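PDB 4M8A: ATP-dependent zinc metalloprotease FtsH from Thermotoga maritima, which probably degrades membrane and cytoplasmic proteins processively at the expense of ATP, using zinc, and is represented here by its periplasmic domain. Local coordinates for residues 8-11 with 12-16. Sequence-based numbering, arbitrary orientation.
Sequences SYTS and FVQMV
Tyr9 meets Phe12 and Val13 one turn on, at the N-capped start of helix 9-17, which packs on the mixed four-stranded sheet of the FtsH periplasmic domain. CG of Tyr9 stands anti to the backbone N (chi1 -174°), which swings the ring along the helix toward these two residues. Val13 sets CG2 over one face of the phenol, a CH-pi contact 3.9 Å from the Tyr9 ring centroid, displaced to the rim where CE2 and CZ lie. The Phe12 ring lies obliquely to that of Tyr9, its plane turned by 49°; CD2 of Phe12 comes 3.8 Å from Tyr9 CE1, which lies near the plane of the Phe12 ring. Phe12 continues onto Val26, Leu34 and Val36 of the sheet, whereas Tyr9 meets Trp50 edge-to-face and also reaches Val62 of a second subunit. Replaced by an alanine, Tyr9 would lose its ring, which would probably leave Val13 CG2 and the Phe12 edge without their aromatic neighbour and open a gap beside Trp50.

Ser8 is the N-cap: its OG accepts from Ser11 N at 3.0 Å. Regular i to i+4 bonds follow, the straightest from Val13 N to Tyr9 O (170°). Thr10 OG1 is hydrogen-bonded to Ile66 O and Val68 N of the second subunit, placing the helix start at a subunit interface. Gln14, extended beyond CG, runs back alongside Ser11, and in the conformer described, one of two modelled, a water donates to both Ser11 O, at 3.1 Å, and Gln14 OE1, at 3.0 Å.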
loop_
_atom_site.group_PDB
_atom_site.type_symbol
_atom_site.label_atom_id
_atom_site.label_comp_id
_atom_site.label_asym_id
_atom_site.label_seq_id
_atom_site.Cartn_x
_atom_site.Cartn_y
_atom_site.Cartn_z
ATOM N N SER B 8 -22.279 -1.761 10.204
ATOM C CA SER B 8 -22.109 -0.330 9.959
ATOM C C SER B 8 -20.881 -0.097 9.079
ATOM O O SER B 8 -19.965 -0.932 9.027
ATOM C CB SER B 8 -21.971 0.451 11.281
ATOM O OG SER B 8 -20.694 0.233 11.870
ATOM N N TYR B 9 -20.848 1.045 8.402
ATOM C CA TYR B 9 -19.674 1.412 7.628
ATOM C C TYR B 9 -18.428 1.485 8.519
ATOM O O TYR B 9 -17.361 0.991 8.150
ATOM C CB TYR B 9 -19.897 2.712 6.830
ATOM C CG TYR B 9 -18.732 3.002 5.917
ATOM C CD1 TYR B 9 -18.523 2.250 4.765
ATOM C CD2 TYR B 9 -17.816 3.989 6.227
ATOM C CE1 TYR B 9 -17.446 2.493 3.944
ATOM C CE2 TYR B 9 -16.723 4.238 5.396
ATOM C CZ TYR B 9 -16.548 3.482 4.263
ATOM O OH TYR B 9 -15.465 3.690 3.434
ATOM N N THR B 10 -18.559 2.072 9.705
ATOM C CA THR B 10 -17.416 2.160 10.610
ATOM C C THR B 10 -16.875 0.780 10.975
ATOM O O THR B 10 -15.662 0.553 10.954
ATOM C CB THR B 10 -17.793 2.924 11.878
ATOM O OG1 THR B 10 -18.263 4.215 11.495
ATOM C CG2 THR B 10 -16.589 3.103 12.790
ATOM N N SER B 11 -17.777 -0.144 11.291
ATOM C CA SER B 11 -17.370 -1.493 11.664
ATOM C C SER B 11 -16.741 -2.226 10.477
ATOM O O SER B 11 -15.810 -3.011 10.657
ATOM C CB SER B 11 -18.540 -2.289 12.241
ATOM O OG SER B 11 -18.897 -1.830 13.542
ATOM N N PHE B 12 -17.231 -1.945 9.274
ATOM C CA PHE B 12 -16.657 -2.498 8.050
ATOM C C PHE B 12 -15.214 -2.039 7.887
ATOM O O PHE B 12 -14.320 -2.852 7.650
ATOM C CB PHE B 12 -17.487 -2.063 6.838
ATOM C CG PHE B 12 -16.786 -2.244 5.515
ATOM C CD1 PHE B 12 -16.431 -3.505 5.059
ATOM C CD2 PHE B 12 -16.500 -1.141 4.719
ATOM C CE1 PHE B 12 -15.782 -3.663 3.837
ATOM C CE2 PHE B 12 -15.864 -1.290 3.497
ATOM C CZ PHE B 12 -15.505 -2.554 3.049
ATOM N N VAL B 13 -14.986 -0.733 8.009
ATOM C CA VAL B 13 -13.630 -0.200 7.924
ATOM C C VAL B 13 -12.737 -0.832 8.991
ATOM O O VAL B 13 -11.592 -1.201 8.701
ATOM C CB VAL B 13 -13.616 1.346 7.996
ATOM C CG1 VAL B 13 -12.210 1.865 8.080
ATOM C CG2 VAL B 13 -14.337 1.930 6.784
ATOM N N GLN B 14 -13.288 -0.983 10.204
ATOM C CA GLN B 14 -12.638 -1.658 11.343
ATOM C C GLN B 14 -12.159 -3.072 10.994
ATOM O O GLN B 14 -11.083 -3.513 11.417
ATOM C CB GLN B 14 -13.598 -1.739 12.550
ATOM C CG GLN B 14 -13.547 -0.559 13.527
ATOM C CD GLN B 14 -14.686 -0.527 14.560
ATOM O OE1 GLN B 14 -15.531 -1.423 14.626
ATOM N NE2 GLN B 14 -14.703 0.526 15.369
ATOM N N MET B 15 -12.978 -3.781 10.228
ATOM C CA MET B 15 -12.676 -5.144 9.787
ATOM C C MET B 15 -11.606 -5.184 8.708
ATOM O O MET B 15 -10.732 -6.056 8.711
ATOM C CB MET B 15 -13.942 -5.837 9.293
ATOM C CG MET B 15 -14.852 -6.211 10.419
ATOM S SD MET B 15 -16.397 -6.873 9.815
ATOM C CE MET B 15 -15.811 -8.168 8.744
ATOM N N VAL B 16 -11.678 -4.237 7.786
ATOM C CA VAL B 16 -10.664 -4.125 6.753
ATOM C C VAL B 16 -9.289 -3.838 7.371
ATOM O O VAL B 16 -8.283 -4.457 6.989
ATOM C CB VAL B 16 -11.055 -3.050 5.719
ATOM C CG1 VAL B 16 -9.916 -2.804 4.737
ATOM C CG2 VAL B 16 -12.319 -3.476 4.981
HETATM O O HOH W 1 -15.506 -4.171 13.496
#